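Local coordinates for protein benzoylformate decarboxylase (Mycobacterium smegmatis, PDB 4Q9D) that belongs to the thiamine pyrophosphate-dependent enzyme family and carries a magnesium ion in its C-terminal cofactor-binding domain, at residues K5-L18 with D165-R177. Numbering follows the deposited sequence.
Sequences KTVHDVTYDLLRKL and DWDKPALGPAAVR
The Trp166 ring turns its edge to the first turns of helix 7-18. Thr11 CB lies in the ring plane, 3.7 Å from Trp166 CZ3, and His8 CA sits near that plane beside CE3. Val7 CG1, anti to its backbone N (chi1 163°), comes in obliquely at CE3. On the His8 ring, Tyr12 CE2 lies over one face, offset toward the rim, and Trp166 CB is near the plane at the edge. Thr11 OG1 is tied to Val7 O (2.7 Å), which Thr11 N reaches from the opposite face.

The backbones join beside these rings. Val7 N donates to Lys168 O at 2.8 Å, almost in line with the carbonyl. Ala170 N donates to Lys5 O at 2.9 Å. These two bonds bridge Thr6 and Pro169. His8 N meets Trp166 O (2.9 Å) on a lone pair, so the turn from Asp165 to Lys168 takes up two N-H groups of the first helical turn. Thr6 and Asp9 form the capping box at the same end.

Farther along, Val10 CG1 packs on Ala170 CB (3.6 Å), and Leu14 CD2 on Ala174 CB. Lys17 CD presses tightly on Val176 CG2 (3.5 Å). One water joins Val10 O to Ala174 N, and another joins Lys17 NZ to Ala174 O.

Arg177 NH2 hydrogen-bonds to Ala306 O of the second subunit. Phe34 meets the Trp166 ring, and Pro139 of helix 138-150 touches Val10 and Thr11. The loop 165-177 follows strand 157-162 in the parallel sheet of the N-terminal thiamine pyrophosphate-binding domain and runs along helix 7-18 of that domain toward strand 183-185.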
ATOM      1  N   LYS B   5      19.741 -28.820 -13.862  1.00 40.36           N
ATOM      2  CA  LYS B   5      18.604 -27.985 -14.269  1.00 32.70           C
ATOM      3  C   LYS B   5      18.652 -26.656 -13.515  1.00 29.65           C
ATOM      4  O   LYS B   5      18.925 -26.621 -12.315  1.00 28.11           O
ATOM      5  CB  LYS B   5      17.295 -28.683 -13.941  1.00 33.06           C
ATOM      6  CG  LYS B   5      17.178 -30.058 -14.530  1.00 38.53           C
ATOM      7  CD  LYS B   5      17.058 -29.996 -16.016  1.00 49.18           C
ATOM      8  CE  LYS B   5      16.235 -31.173 -16.537  1.00 62.23           C
ATOM      9  NZ  LYS B   5      16.409 -31.352 -18.002  1.00 50.88           N
ATOM     10  N   THR B   6      18.409 -25.570 -14.226  1.00 27.45           N
ATOM     11  CA  THR B   6      18.308 -24.261 -13.603  1.00 25.85           C
ATOM     12  C   THR B   6      16.843 -23.925 -13.308  1.00 30.55           C
ATOM     13  O   THR B   6      15.917 -24.576 -13.794  1.00 28.19           O
ATOM     14  CB  THR B   6      18.857 -23.201 -14.546  1.00 27.46           C
ATOM     15  OG1 THR B   6      18.082 -23.233 -15.748  1.00 25.90           O
ATOM     16  CG2 THR B   6      20.370 -23.508 -14.891  1.00 26.38           C
ATOM     17  N   VAL B   7      16.642 -22.879 -12.528  1.00 29.82           N
ATOM     18  CA  VAL B   7      15.316 -22.325 -12.318  1.00 23.47           C
ATOM     19  C   VAL B   7      14.596 -22.076 -13.665  1.00 24.40           C
ATOM     20  O   VAL B   7      13.406 -22.361 -13.802  1.00 20.04           O
ATOM     21  CB  VAL B   7      15.419 -21.026 -11.490  1.00 25.43           C
ATOM     22  CG1 VAL B   7      14.114 -20.192 -11.600  1.00 19.80           C
ATOM     23  CG2 VAL B   7      15.751 -21.369 -10.010  1.00 22.16           C
ATOM     24  N   HIS B   8      15.342 -21.592 -14.655  1.00 21.90           N
ATOM     25  CA  HIS B   8      14.822 -21.361 -16.007  1.00 24.75           C
ATOM     26  C   HIS B   8      14.289 -22.667 -16.626  1.00 31.64           C
ATOM     27  O   HIS B   8      13.164 -22.704 -17.141  1.00 24.03           O
ATOM     28  CB  HIS B   8      15.945 -20.746 -16.863  1.00 23.85           C
ATOM     29  CG  HIS B   8      15.511 -20.255 -18.210  1.00 22.76           C
ATOM     30  ND1 HIS B   8      15.252 -21.104 -19.271  1.00 27.18           N
ATOM     31  CD2 HIS B   8      15.322 -18.997 -18.687  1.00 29.09           C
ATOM     32  CE1 HIS B   8      14.932 -20.394 -20.340  1.00 26.14           C
ATOM     33  NE2 HIS B   8      14.962 -19.109 -20.013  1.00 28.69           N
ATOM     34  N   ASP B   9      15.089 -23.741 -16.564  1.00 27.92           N
ATOM     35  CA  ASP B   9      14.673 -25.043 -17.110  1.00 25.71           C
ATOM     36  C   ASP B   9      13.362 -25.526 -16.520  1.00 25.24           C
ATOM     37  O   ASP B   9      12.419 -25.880 -17.244  1.00 24.56           O
ATOM     38  CB  ASP B   9      15.724 -26.149 -16.835  1.00 24.03           C
ATOM     39  CG  ASP B   9      17.044 -25.912 -17.560  1.00 23.09           C
ATOM     40  OD1 ASP B   9      17.024 -25.402 -18.699  1.00 29.80           O
ATOM     41  OD2 ASP B   9      18.103 -26.221 -16.972  1.00 32.76           O
ATOM     42  N   VAL B  10      13.325 -25.621 -15.196  1.00 21.72           N
ATOM     43  CA  VAL B  10      12.172 -26.221 -14.570  1.00 22.00           C
ATOM     44  C   VAL B  10      10.934 -25.298 -14.621  1.00 23.21           C
ATOM     45  O   VAL B  10       9.801 -25.784 -14.557  1.00 21.72           O
ATOM     46  CB  VAL B  10      12.478 -26.719 -13.122  1.00 29.44           C
ATOM     47  CG1 VAL B  10      13.784 -27.551 -13.105  1.00 27.02           C
ATOM     48  CG2 VAL B  10      12.586 -25.577 -12.158  1.00 23.04           C
ATOM     49  N   THR B  11      11.136 -23.984 -14.726  1.00 19.94           N
ATOM     50  CA  THR B  11       9.975 -23.081 -14.765  1.00 23.67           C
ATOM     51  C   THR B  11       9.257 -23.219 -16.116  1.00 23.59           C
ATOM     52  O   THR B  11       8.043 -23.390 -16.159  1.00 23.65           O
ATOM     53  CB  THR B  11      10.350 -21.611 -14.546  1.00 23.48           C
ATOM     54  OG1 THR B  11      10.934 -21.456 -13.254  1.00 20.35           O
ATOM     55  CG2 THR B  11       9.101 -20.712 -14.626  1.00 20.02           C
ATOM     56  N   TYR B  12      10.009 -23.164 -17.212  1.00 22.84           N
ATOM     57  CA  TYR B  12       9.406 -23.412 -18.523  1.00 23.17           C
ATOM     58  C   TYR B  12       8.783 -24.810 -18.608  1.00 25.51           C
ATOM     59  O   TYR B  12       7.711 -24.980 -19.186  1.00 26.87           O
ATOM     60  CB  TYR B  12      10.440 -23.207 -19.621  1.00 22.17           C
ATOM     61  CG  TYR B  12      10.561 -21.762 -20.032  1.00 26.81           C
ATOM     62  CD1 TYR B  12       9.651 -21.198 -20.936  1.00 24.98           C
ATOM     63  CD2 TYR B  12      11.550 -20.941 -19.493  1.00 26.81           C
ATOM     64  CE1 TYR B  12       9.749 -19.863 -21.308  1.00 22.66           C
ATOM     65  CE2 TYR B  12      11.663 -19.607 -19.867  1.00 24.82           C
ATOM     66  CZ  TYR B  12      10.754 -19.074 -20.779  1.00 24.61           C
ATOM     67  OH  TYR B  12      10.857 -17.757 -21.182  1.00 23.85           O
ATOM     68  N   ASP B  13       9.424 -25.814 -18.000  1.00 22.62           N
ATOM     69  CA  ASP B  13       8.801 -27.137 -17.947  1.00 23.21           C
ATOM     70  C   ASP B  13       7.440 -27.079 -17.256  1.00 28.05           C
ATOM     71  O   ASP B  13       6.504 -27.738 -17.681  1.00 22.82           O
ATOM     72  CB  ASP B  13       9.705 -28.159 -17.229  1.00 23.15           C
ATOM     73  CG  ASP B  13      10.901 -28.598 -18.103  1.00 28.81           C
ATOM     74  OD1 ASP B  13      10.898 -28.304 -19.313  1.00 30.93           O
ATOM     75  OD2 ASP B  13      11.838 -29.222 -17.578  1.00 30.09           O
ATOM     76  N   LEU B  14       7.336 -26.311 -16.170  1.00 23.62           N
ATOM     77  CA  LEU B  14       6.064 -26.201 -15.458  1.00 24.58           C
ATOM     78  C   LEU B  14       5.048 -25.445 -16.315  1.00 25.27           C
ATOM     79  O   LEU B  14       3.897 -25.858 -16.435  1.00 28.00           O
ATOM     80  CB  LEU B  14       6.240 -25.474 -14.113  1.00 18.35           C
ATOM     81  CG  LEU B  14       4.948 -25.065 -13.402  1.00 22.40           C
ATOM     82  CD1 LEU B  14       4.182 -26.320 -12.962  1.00 18.14           C
ATOM     83  CD2 LEU B  14       5.305 -24.217 -12.193  1.00 22.02           C
ATOM     84  N   LEU B  15       5.486 -24.332 -16.897  1.00 22.08           N
ATOM     85  CA  LEU B  15       4.617 -23.517 -17.740  1.00 25.68           C
ATOM     86  C   LEU B  15       4.011 -24.388 -18.852  1.00 27.82           C
ATOM     87  O   LEU B  15       2.809 -24.320 -19.120  1.00 25.36           O
ATOM     88  CB  LEU B  15       5.423 -22.331 -18.340  1.00 23.36           C
ATOM     89  CG  LEU B  15       5.883 -21.241 -17.353  1.00 29.49           C
ATOM     90  CD1 LEU B  15       6.649 -20.165 -18.088  1.00 23.57           C
ATOM     91  CD2 LEU B  15       4.656 -20.626 -16.591  1.00 23.55           C
ATOM     92  N   ARG B  16       4.838 -25.214 -19.491  1.00 23.08           N
ATOM     93  CA  ARG B  16       4.331 -26.121 -20.540  1.00 24.32           C
ATOM     94  C   ARG B  16       3.238 -27.037 -19.990  1.00 27.42           C
ATOM     95  O   ARG B  16       2.180 -27.167 -20.606  1.00 30.50           O
ATOM     96  CB  ARG B  16       5.474 -26.958 -21.165  1.00 24.75           C
ATOM     97  CG  ARG B  16       5.063 -27.880 -22.328  1.00 27.48           C
ATOM     98  CD  ARG B  16       6.272 -28.725 -22.835  1.00 26.76           C
ATOM     99  NE  ARG B  16       7.288 -27.863 -23.433  1.00 24.98           N
ATOM    100  CZ  ARG B  16       8.455 -27.566 -22.873  1.00 28.30           C
ATOM    101  NH1 ARG B  16       8.790 -28.094 -21.690  1.00 26.21           N
ATOM    102  NH2 ARG B  16       9.295 -26.755 -23.510  1.00 23.43           N
ATOM    103  N   LYS B  17       3.488 -27.684 -18.847  1.00 23.12           N
ATOM    104  CA  LYS B  17       2.469 -28.560 -18.237  1.00 24.32           C
ATOM    105  C   LYS B  17       1.173 -27.827 -17.909  1.00 24.92           C
ATOM    106  O   LYS B  17       0.102 -28.408 -18.009  1.00 28.99           O
ATOM    107  CB  LYS B  17       3.000 -29.227 -16.967  1.00 25.62           C
ATOM    108  CG  LYS B  17       4.185 -30.190 -17.239  1.00 30.10           C
ATOM    109  CD  LYS B  17       4.771 -30.752 -15.941  1.00 30.00           C
ATOM    110  CE  LYS B  17       6.076 -31.504 -16.199  1.00 33.55           C
ATOM    111  NZ  LYS B  17       6.760 -31.843 -14.921  1.00 27.20           N
ATOM    112  N   LEU B  18       1.277 -26.551 -17.534  1.00 21.65           N
ATOM    113  CA  LEU B  18       0.107 -25.745 -17.182  1.00 27.42           C
ATOM    114  C   LEU B  18      -0.620 -25.229 -18.420  1.00 27.09           C
ATOM    115  O   LEU B  18      -1.742 -24.725 -18.320  1.00 29.44           O
ATOM    116  CB  LEU B  18       0.524 -24.544 -16.307  1.00 23.44           C
ATOM    117  CG  LEU B  18       1.070 -24.929 -14.935  1.00 21.78           C
ATOM    118  CD1 LEU B  18       1.371 -23.696 -14.104  1.00 22.52           C
ATOM    119  CD2 LEU B  18       0.040 -25.792 -14.230  1.00 19.97           C
ATOM    120  N   ASP B 165      17.856 -14.639 -10.984  1.00 22.02           N
ATOM    121  CA  ASP B 165      17.248 -15.853 -10.449  1.00 21.26           C
ATOM    122  C   ASP B 165      17.283 -17.013 -11.450  1.00 20.76           C
ATOM    123  O   ASP B 165      17.392 -18.178 -11.070  1.00 25.38           O
ATOM    124  CB  ASP B 165      15.779 -15.606  -9.993  1.00 17.79           C
ATOM    125  CG  ASP B 165      15.686 -14.864  -8.645  1.00 23.60           C
ATOM    126  OD1 ASP B 165      16.746 -14.509  -8.068  1.00 23.88           O
ATOM    127  OD2 ASP B 165      14.553 -14.620  -8.166  1.00 19.52           O
ATOM    128  N   TRP B 166      17.148 -16.690 -12.725  1.00 23.17           N
ATOM    129  CA  TRP B 166      16.809 -17.682 -13.742  1.00 21.27           C
ATOM    130  C   TRP B 166      17.939 -18.695 -13.958  1.00 28.27           C
ATOM    131  O   TRP B 166      17.690 -19.845 -14.295  1.00 25.41           O
ATOM    132  CB  TRP B 166      16.476 -16.955 -15.065  1.00 20.34           C
ATOM    133  CG  TRP B 166      15.161 -16.200 -14.962  1.00 26.41           C
ATOM    134  CD1 TRP B 166      14.990 -14.856 -14.841  1.00 20.40           C
ATOM    135  CD2 TRP B 166      13.850 -16.780 -14.888  1.00 21.23           C
ATOM    136  NE1 TRP B 166      13.654 -14.554 -14.731  1.00 22.75           N
ATOM    137  CE2 TRP B 166      12.932 -15.717 -14.758  1.00 22.46           C
ATOM    138  CE3 TRP B 166      13.366 -18.092 -14.936  1.00 17.71           C
ATOM    139  CZ2 TRP B 166      11.553 -15.920 -14.693  1.00 21.43           C
ATOM    140  CZ3 TRP B 166      11.993 -18.298 -14.850  1.00 23.23           C
ATOM    141  CH2 TRP B 166      11.102 -17.210 -14.724  1.00 25.52           C
ATOM    142  N   ASP B 167      19.178 -18.246 -13.773  1.00 23.54           N
ATOM    143  CA  ASP B 167      20.341 -19.107 -13.983  1.00 29.85           C
ATOM    144  C   ASP B 167      20.762 -19.877 -12.742  1.00 29.15           C
ATOM    145  O   ASP B 167      21.709 -20.634 -12.793  1.00 27.25           O
ATOM    146  CB  ASP B 167      21.512 -18.298 -14.555  1.00 30.96           C
ATOM    147  CG  ASP B 167      21.233 -17.846 -15.981  1.00 55.04           C
ATOM    148  OD1 ASP B 167      20.437 -18.557 -16.659  1.00 59.65           O
ATOM    149  OD2 ASP B 167      21.772 -16.793 -16.414  1.00 65.78           O
ATOM    150  N   LYS B 168      20.037 -19.728 -11.638  1.00 25.06           N
ATOM    151  CA  LYS B 168      20.379 -20.488 -10.445  1.00 25.47           C
ATOM    152  C   LYS B 168      19.975 -21.975 -10.567  1.00 25.37           C
ATOM    153  O   LYS B 168      19.025 -22.311 -11.265  1.00 28.15           O
ATOM    154  CB  LYS B 168      19.774 -19.814  -9.208  1.00 19.30           C
ATOM    155  CG  LYS B 168      20.268 -18.355  -9.036  1.00 20.88           C
ATOM    156  CD  LYS B 168      21.755 -18.385  -8.660  1.00 25.54           C
ATOM    157  CE  LYS B 168      22.260 -17.020  -8.206  1.00 26.69           C
ATOM    158  NZ  LYS B 168      22.368 -16.119  -9.361  1.00 39.19           N
ATOM    159  N   PRO B 169      20.705 -22.872  -9.884  1.00 27.18           N
ATOM    160  CA  PRO B 169      20.308 -24.293  -9.892  1.00 25.24           C
ATOM    161  C   PRO B 169      18.900 -24.449  -9.330  1.00 30.24           C
ATOM    162  O   PRO B 169      18.615 -23.864  -8.286  1.00 26.04           O
ATOM    163  CB  PRO B 169      21.321 -24.955  -8.925  1.00 28.16           C
ATOM    164  CG  PRO B 169      22.541 -24.066  -8.994  1.00 32.01           C
ATOM    165  CD  PRO B 169      21.981 -22.633  -9.186  1.00 26.31           C
ATOM    166  N   ALA B 170      18.038 -25.215  -9.996  1.00 19.41           N
ATOM    167  CA  ALA B 170      16.707 -25.500  -9.451  1.00 21.82           C
ATOM    168  C   ALA B 170      16.803 -26.476  -8.280  1.00 31.00           C
ATOM    169  O   ALA B 170      17.733 -27.249  -8.204  1.00 27.86           O
ATOM    170  CB  ALA B 170      15.827 -26.092 -10.522  1.00 25.41           C
ATOM    171  N   LEU B 171      15.813 -26.467  -7.399  1.00 29.46           N
ATOM    172  CA  LEU B 171      15.718 -27.457  -6.339  1.00 32.93           C
ATOM    173  C   LEU B 171      15.380 -28.844  -6.886  1.00 37.74           C
ATOM    174  O   LEU B 171      15.607 -29.842  -6.217  1.00 35.77           O
ATOM    175  CB  LEU B 171      14.614 -27.072  -5.352  1.00 28.72           C
ATOM    176  CG  LEU B 171      14.750 -25.784  -4.539  1.00 32.00           C
ATOM    177  CD1 LEU B 171      13.423 -25.499  -3.865  1.00 29.12           C
ATOM    178  CD2 LEU B 171      15.871 -25.909  -3.530  1.00 30.30           C
ATOM    179  N   GLY B 172      14.806 -28.899  -8.080  1.00 29.97           N
ATOM    180  CA  GLY B 172      14.305 -30.139  -8.652  1.00 27.81           C
ATOM    181  C   GLY B 172      13.147 -29.771  -9.571  1.00 37.40           C
ATOM    182  O   GLY B 172      12.921 -28.594  -9.819  1.00 30.38           O
ATOM    183  N   PRO B 173      12.397 -30.762 -10.072  1.00 33.05           N
ATOM    184  CA  PRO B 173      11.238 -30.388 -10.897  1.00 32.24           C
ATOM    185  C   PRO B 173      10.173 -29.652 -10.060  1.00 28.07           C
ATOM    186  O   PRO B 173      10.021 -29.897  -8.882  1.00 28.77           O
ATOM    187  CB  PRO B 173      10.689 -31.741 -11.378  1.00 31.08           C
ATOM    188  CG  PRO B 173      11.115 -32.721 -10.281  1.00 32.91           C
ATOM    189  CD  PRO B 173      12.485 -32.217  -9.830  1.00 29.25           C
ATOM    190  N   ALA B 174       9.422 -28.761 -10.682  1.00 26.27           N
ATOM    191  CA  ALA B 174       8.364 -28.053  -9.952  1.00 26.08           C
ATOM    192  C   ALA B 174       7.144 -28.945  -9.805  1.00 24.64           C
ATOM    193  O   ALA B 174       6.748 -29.597 -10.770  1.00 25.25           O
ATOM    194  CB  ALA B 174       7.998 -26.788 -10.715  1.00 17.85           C
ATOM    195  N   ALA B 175       6.536 -28.959  -8.617  1.00 19.39           N
ATOM    196  CA  ALA B 175       5.295 -29.685  -8.405  1.00 25.36           C
ATOM    197  C   ALA B 175       4.199 -29.073  -9.275  1.00 29.00           C
ATOM    198  O   ALA B 175       4.154 -27.855  -9.471  1.00 26.27           O
ATOM    199  CB  ALA B 175       4.890 -29.644  -6.933  1.00 21.04           C
ATOM    200  N   VAL B 176       3.346 -29.924  -9.823  1.00 26.95           N
ATOM    201  CA  VAL B 176       2.277 -29.498 -10.703  1.00 24.65           C
ATOM    202  C   VAL B 176       0.998 -29.662  -9.907  1.00 27.13           C
ATOM    203  O   VAL B 176       0.666 -30.761  -9.460  1.00 34.86           O
ATOM    204  CB  VAL B 176       2.236 -30.357 -11.999  1.00 30.40           C
ATOM    205  CG1 VAL B 176       1.172 -29.828 -12.994  1.00 23.63           C
ATOM    206  CG2 VAL B 176       3.607 -30.367 -12.667  1.00 23.63           C
ATOM    207  N   ARG B 177       0.285 -28.570  -9.691  1.00 24.73           N
ATOM    208  CA  ARG B 177      -0.941 -28.658  -8.909  1.00 21.65           C
ATOM    209  C   ARG B 177      -2.102 -28.298  -9.779  1.00 23.18           C
ATOM    210  O   ARG B 177      -1.908 -27.718 -10.847  1.00 23.80           O
ATOM    211  CB  ARG B 177      -0.878 -27.690  -7.736  1.00 19.67           C
ATOM    212  CG  ARG B 177       0.260 -28.001  -6.789  1.00 21.32           C
ATOM    213  CD  ARG B 177       0.056 -27.180  -5.513  1.00 22.64           C
ATOM    214  NE  ARG B 177       0.448 -25.761  -5.654  1.00 24.39           N
ATOM    215  CZ  ARG B 177      -0.344 -24.725  -5.374  1.00 25.03           C
ATOM    216  NH1 ARG B 177      -1.602 -24.922  -4.985  1.00 22.63           N
ATOM    217  NH2 ARG B 177       0.132 -23.490  -5.465  1.00 22.05           N
TER
HETATM  218  O   HOH W   1      19.913 -28.407 -10.325  1.00 49.81           O
HETATM  219  O   HOH W   2       9.456 -28.415 -13.641  1.00 26.42           O
HETATM  220  O   HOH W   3       7.023 -29.394 -13.573  1.00 25.24           O